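Side-chain contacts in protein HIRA (Homo sapiens, PDB 5YJE), which cooperates with ASF1A as a histone chaperone to promote replication-independent chromatin assembly and is required for the periodic repression of histone gene transcription during the cell cycle: residues R113-F118 with S143-L148; A202-P207 with N213-K218. All blocks are in the same frame, centred on the assembly; numbering follows the deposited sequence.

Contact 1: residues R113-F118 with S143-L148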
loop_
_atom_site.group_PDB
_atom_site.type_symbol
_atom_site.label_atom_id
_atom_site.label_comp_id
_atom_site.label_asym_id
_atom_site.label_seq_id
_atom_site.Cartn_x
_atom_site.Cartn_y
_atom_site.Cartn_z
ATOM N N ARG B 113 2.207 -20.163 -14.799
ATOM C CA ARG B 113 2.592 -19.020 -13.970
ATOM C C ARG B 113 1.974 -19.095 -12.580
ATOM O O ARG B 113 1.514 -18.079 -12.033
ATOM C CB ARG B 113 2.227 -17.695 -14.652
ATOM C CG ARG B 113 3.022 -17.396 -15.914
ATOM C CD ARG B 113 2.186 -16.656 -16.955
ATOM N NE ARG B 113 1.660 -15.422 -16.428
ATOM C CZ ARG B 113 0.486 -14.886 -16.766
ATOM N NH1 ARG B 113 -0.311 -15.482 -17.656
ATOM N NH2 ARG B 113 0.105 -13.742 -16.194
ATOM N N MET B 114 1.931 -20.305 -12.012
ATOM C CA MET B 114 1.259 -20.499 -10.734
ATOM C C MET B 114 2.281 -20.774 -9.655
ATOM O O MET B 114 3.256 -21.481 -9.886
ATOM C CB MET B 114 0.260 -21.659 -10.746
ATOM C CG MET B 114 -0.889 -21.564 -11.734
ATOM S SD MET B 114 -1.939 -20.104 -11.723
ATOM C CE MET B 114 -2.244 -19.750 -10.003
ATOM N N LEU B 115 2.028 -20.253 -8.467
ATOM C CA LEU B 115 2.891 -20.473 -7.325
ATOM C C LEU B 115 2.047 -21.009 -6.177
ATOM O O LEU B 115 1.013 -20.423 -5.848
ATOM C CB LEU B 115 3.594 -19.168 -6.947
ATOM C CG LEU B 115 4.112 -19.053 -5.524
ATOM C CD1 LEU B 115 5.306 -19.954 -5.327
ATOM C CD2 LEU B 115 4.465 -17.625 -5.268
ATOM N N SER B 116 2.465 -22.128 -5.583
ATOM C CA SER B 116 1.725 -22.728 -4.478
ATOM C C SER B 116 2.613 -22.825 -3.249
ATOM O O SER B 116 3.818 -23.058 -3.343
ATOM C CB SER B 116 1.172 -24.109 -4.839
ATOM O OG SER B 116 0.252 -24.022 -5.923
ATOM N N VAL B 117 2.015 -22.608 -2.090
ATOM C CA VAL B 117 2.753 -22.514 -0.842
ATOM C C VAL B 117 2.159 -23.519 0.143
ATOM O O VAL B 117 0.941 -23.532 0.371
ATOM C CB VAL B 117 2.730 -21.072 -0.290
ATOM C CG1 VAL B 117 3.472 -20.980 1.039
ATOM C CG2 VAL B 117 3.324 -20.098 -1.340
ATOM N N PHE B 118 3.026 -24.357 0.711
ATOM C CA PHE B 118 2.687 -25.472 1.580
ATOM C C PHE B 118 3.370 -25.323 2.934
ATOM O O PHE B 118 4.487 -24.794 3.044
ATOM C CB PHE B 118 3.087 -26.812 0.945
ATOM C CG PHE B 118 2.349 -27.105 -0.307
ATOM C CD1 PHE B 118 2.853 -26.714 -1.533
ATOM C CD2 PHE B 118 1.108 -27.735 -0.257
ATOM C CE1 PHE B 118 2.141 -26.961 -2.699
ATOM C CE2 PHE B 118 0.384 -27.970 -1.409
ATOM C CZ PHE B 118 0.905 -27.599 -2.639
ATOM N N SER B 143 8.920 -17.529 6.926
ATOM C CA SER B 143 7.623 -17.499 6.260
ATOM C C SER B 143 7.576 -16.527 5.091
ATOM O O SER B 143 6.483 -16.219 4.598
ATOM C CB SER B 143 6.535 -17.151 7.274
ATOM O OG SER B 143 6.595 -18.048 8.374
ATOM N N TYR B 144 8.727 -16.017 4.656
ATOM C CA TYR B 144 8.798 -15.109 3.522
ATOM C C TYR B 144 9.109 -15.895 2.255
ATOM O O TYR B 144 10.056 -16.693 2.218
ATOM C CB TYR B 144 9.845 -14.018 3.764
ATOM C CG TYR B 144 9.484 -13.060 4.894
ATOM C CD1 TYR B 144 8.546 -12.048 4.707
ATOM C CD2 TYR B 144 10.086 -13.172 6.147
ATOM C CE1 TYR B 144 8.219 -11.156 5.757
ATOM C CE2 TYR B 144 9.754 -12.300 7.199
ATOM C CZ TYR B 144 8.828 -11.295 6.995
ATOM O OH TYR B 144 8.526 -10.436 8.033
ATOM N N VAL B 145 8.294 -15.680 1.228
ATOM C CA VAL B 145 8.461 -16.302 -0.074
ATOM C C VAL B 145 8.724 -15.197 -1.075
ATOM O O VAL B 145 7.978 -14.214 -1.132
ATOM C CB VAL B 145 7.226 -17.132 -0.486
ATOM C CG1 VAL B 145 7.408 -17.692 -1.904
ATOM C CG2 VAL B 145 7.003 -18.269 0.510
ATOM N N MET B 146 9.785 -15.358 -1.851
ATOM C CA MET B 146 10.199 -14.386 -2.849
ATOM C C MET B 146 10.185 -15.054 -4.218
ATOM O O MET B 146 10.767 -16.121 -4.397
ATOM C CB MET B 146 11.588 -13.829 -2.523
ATOM C CG MET B 146 12.097 -12.834 -3.551
ATOM S SD MET B 146 13.639 -11.977 -3.104
ATOM C CE MET B 146 14.887 -13.226 -3.155
ATOM N N ALA B 147 9.517 -14.429 -5.176
ATOM C CA ALA B 147 9.500 -14.895 -6.551
ATOM C C ALA B 147 10.116 -13.831 -7.458
ATOM O O ALA B 147 9.704 -12.662 -7.424
ATOM C CB ALA B 147 8.070 -15.222 -6.989
ATOM N N LEU B 148 11.108 -14.237 -8.250
ATOM C CA LEU B 148 11.687 -13.422 -9.317
ATOM C C LEU B 148 11.217 -13.987 -10.654
ATOM O O LEU B 148 11.466 -15.161 -10.952
ATOM C CB LEU B 148 13.220 -13.431 -9.256
ATOM C CG LEU B 148 14.030 -12.323 -8.562
ATOM C CD1 LEU B 148 13.970 -12.405 -7.050
ATOM C CD2 LEU B 148 15.472 -12.402 -9.001
#
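Val145 is the hub of this buried, wholly apolar contact: its two methyls each meet one side chain of the facing strand. CG1 of Val145 lies 4.5 Å from CD2 of Leu115, and CG2 of Val145 lies 4.5 Å from CG1 of Val117. The valine thus straddles the gap between two residues that are two apart on the same strand. Leu115 reaches over because its CG stands opposite the backbone N (chi1 158°), sending CD2 across while CD1 stays behind on its own side. Ala147 borders the patch more loosely, its CB 4.7 Å from Leu115 CD2. All four side chains point into the gap, and the segments bury 131 Å² between them.

The backbones stand too far apart to pair: the CA atoms of Val117 and Val145 are 8.5 Å apart, and those of Leu115 and Ala147 8.7 Å. Strand 114-119 pairs instead within its own sheet, Ser116 with Val108 and Leu115 with Ile129, and strand 144-149 lies between 135-141 and 153-158 in the next. Trp157 on strand 153-158 also packs on Leu115, whereas Met146 turns from the contact toward Ile185 and Leu187 of the following sheet. At the start of segment 113-118, Arg113 and Met114 form a G1 beta bulge opposite Cys110, and Arg113 NH2 hydrogen-bonds Ser173 O of the second subunit.

Two successive four-stranded antiparallel sheets in this C-terminal part of HIRA are therefore stacked face to face through aliphatic side chains, consistent with neighbouring blades of a beta-propeller-like fold.

Contact 2: residues A202-P207 with N213-K218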
loop_
_atom_site.group_PDB
_atom_site.type_symbol
_atom_site.label_atom_id
_atom_site.label_comp_id
_atom_site.label_asym_id
_atom_site.label_seq_id
_atom_site.Cartn_x
_atom_site.Cartn_y
_atom_site.Cartn_z
ATOM N N ALA B 202 25.401 -2.945 -3.598
ATOM C CA ALA B 202 24.302 -3.737 -3.077
ATOM C C ALA B 202 23.080 -2.847 -2.877
ATOM O O ALA B 202 23.173 -1.757 -2.287
ATOM C CB ALA B 202 24.700 -4.407 -1.773
ATOM N N TYR B 203 21.945 -3.302 -3.388
ATOM C CA TYR B 203 20.679 -2.601 -3.249
ATOM C C TYR B 203 19.724 -3.507 -2.498
ATOM O O TYR B 203 19.611 -4.695 -2.811
ATOM C CB TYR B 203 20.070 -2.241 -4.601
ATOM C CG TYR B 203 20.910 -1.337 -5.459
ATOM C CD1 TYR B 203 21.890 -1.848 -6.323
ATOM C CD2 TYR B 203 20.729 0.039 -5.408
ATOM C CE1 TYR B 203 22.642 -0.993 -7.112
ATOM C CE2 TYR B 203 21.463 0.885 -6.171
ATOM C CZ TYR B 203 22.419 0.384 -7.018
ATOM O OH TYR B 203 23.137 1.287 -7.763
ATOM N N CYS B 204 19.036 -2.958 -1.521
ATOM C CA CYS B 204 17.982 -3.701 -0.878
ATOM C C CYS B 204 16.683 -2.944 -1.109
ATOM O O CYS B 204 16.698 -1.729 -1.362
ATOM C CB CYS B 204 18.273 -3.889 0.606
ATOM S SG CYS B 204 17.771 -2.493 1.561
ATOM N N PHE B 205 15.561 -3.668 -1.069
ATOM C CA PHE B 205 14.256 -3.039 -1.225
ATOM C C PHE B 205 13.648 -2.817 0.155
ATOM O O PHE B 205 13.474 -3.765 0.925
ATOM C CB PHE B 205 13.307 -3.859 -2.101
ATOM C CG PHE B 205 12.087 -3.085 -2.504
ATOM C CD1 PHE B 205 12.094 -2.299 -3.638
ATOM C CD2 PHE B 205 10.961 -3.080 -1.698
ATOM C CE1 PHE B 205 10.971 -1.530 -3.983
ATOM C CE2 PHE B 205 9.854 -2.336 -2.041
ATOM C CZ PHE B 205 9.861 -1.553 -3.186
ATOM N N ASN B 206 13.331 -1.566 0.469
ATOM C CA ASN B 206 12.701 -1.278 1.739
ATOM C C ASN B 206 11.195 -1.302 1.546
ATOM O O ASN B 206 10.685 -0.578 0.684
ATOM C CB ASN B 206 13.147 0.071 2.288
ATOM C CG ASN B 206 12.678 0.289 3.724
ATOM O OD1 ASN B 206 11.791 1.100 3.979
ATOM N ND2 ASN B 206 13.236 -0.485 4.659
ATOM N N PRO B 207 10.457 -2.135 2.282
ATOM C CA PRO B 207 9.008 -2.233 2.013
ATOM C C PRO B 207 8.230 -1.014 2.470
ATOM O O PRO B 207 7.281 -0.607 1.792
ATOM C CB PRO B 207 8.593 -3.513 2.759
ATOM C CG PRO B 207 9.861 -4.292 2.943
ATOM C CD PRO B 207 10.929 -3.213 3.165
ATOM N N ASN B 213 17.212 0.833 -2.242
ATOM C CA ASN B 213 18.155 1.624 -1.468
ATOM C C ASN B 213 19.559 1.059 -1.588
ATOM O O ASN B 213 19.770 -0.142 -1.399
ATOM C CB ASN B 213 17.771 1.688 0.004
ATOM C CG ASN B 213 16.397 2.260 0.209
ATOM O OD1 ASN B 213 15.448 1.531 0.488
ATOM N ND2 ASN B 213 16.269 3.567 0.031
ATOM N N LEU B 214 20.518 1.940 -1.857
ATOM C CA LEU B 214 21.935 1.600 -1.881
ATOM C C LEU B 214 22.452 1.495 -0.452
ATOM O O LEU B 214 22.595 2.504 0.239
ATOM C CB LEU B 214 22.713 2.656 -2.655
ATOM C CG LEU B 214 24.193 2.351 -2.809
ATOM C CD1 LEU B 214 24.392 1.183 -3.796
ATOM C CD2 LEU B 214 24.923 3.606 -3.253
ATOM N N VAL B 215 22.749 0.278 -0.008
ATOM C CA VAL B 215 23.202 0.030 1.354
ATOM C C VAL B 215 24.664 -0.352 1.409
ATOM O O VAL B 215 25.187 -0.601 2.499
ATOM C CB VAL B 215 22.349 -1.063 2.030
ATOM C CG1 VAL B 215 20.917 -0.627 2.065
ATOM C CG2 VAL B 215 22.482 -2.403 1.273
ATOM N N SER B 216 25.331 -0.450 0.268
ATOM C CA SER B 216 26.735 -0.818 0.224
ATOM C C SER B 216 27.264 -0.541 -1.173
ATOM O O SER B 216 26.533 -0.653 -2.164
ATOM C CB SER B 216 26.944 -2.291 0.592
ATOM O OG SER B 216 28.288 -2.671 0.331
ATOM N N ASP B 217 28.547 -0.184 -1.234
ATOM C CA ASP B 217 29.178 0.213 -2.491
ATOM C C ASP B 217 30.696 0.167 -2.281
ATOM O O ASP B 217 31.288 1.147 -1.837
ATOM C CB ASP B 217 28.695 1.589 -2.911
ATOM C CG ASP B 217 29.388 2.110 -4.152
ATOM O OD1 ASP B 217 30.181 1.370 -4.770
ATOM O OD2 ASP B 217 29.111 3.275 -4.524
ATOM N N LYS B 218 31.310 -0.969 -2.628
ATOM C CA LYS B 218 32.729 -1.171 -2.319
ATOM C C LYS B 218 33.630 -0.149 -3.022
ATOM O O LYS B 218 34.585 0.350 -2.423
ATOM C CB LYS B 218 33.157 -2.595 -2.678
ATOM C CG LYS B 218 32.437 -3.670 -1.863
#
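Ala202 and Cys204 carry the backbone pairing with segment 213-218, whose strand runs antiparallel at 137° to theirs. Cys204 and Asn213 form a hydrogen-bonded pair, with Asn213 N to Cys204 O at 2.8 Å and Cys204 N to Asn213 O at 2.9 Å. A classic beta bulge then sets Val215 and Ser216 together opposite Ala202: Val215 N binds Ala202 O at 3.1 Å, and Ala202 N binds Ser216 O at 2.9 Å, from above the carbonyl plane.

On one face, Leu214 lays CD1 over the Tyr203 ring in a CH-pi contact, 4.0 Å from its centroid and offset toward the rim. With alanine here instead of Tyr203, Leu214 CD1 would probably lose the ring face it rests on, and a gap is likely beside Leu130 of the third subunit. On the other face, Cys204 SG sits between the backbone N and the carbonyl carbon (chi1 84°), which leans it toward Val215 CG1 at 3.7 Å, while the CB atoms of Ala202 and Ser216 touch at 3.9 Å.

Helix 266-286 covers this second side through Ala283 and Thr286, strand 163-170 packs on Phe205, and at Asn213 the outermost strand pairs antiparallel with one of the third subunit.

Followed from the N terminus, the chain first makes contact 1, which closes a 24-residue loop running from strand 114-119 through strands 129-130 and 135-141 to strand 144-149, and so ties one sheet to the next. Strands 153-158 and 163-170 complete that later sheet before contact 2 joins 202-207 to 213-218 across a short hairpin in the last sheet, ahead of the helical part. The two contacts lie in series, neither nested nor crossed, with centres about 23 Å apart. Subunits bring their surroundings together: Met114, at the start of the first segment, packs on Leu214 of a neighbouring subunit in the three-chain assembly.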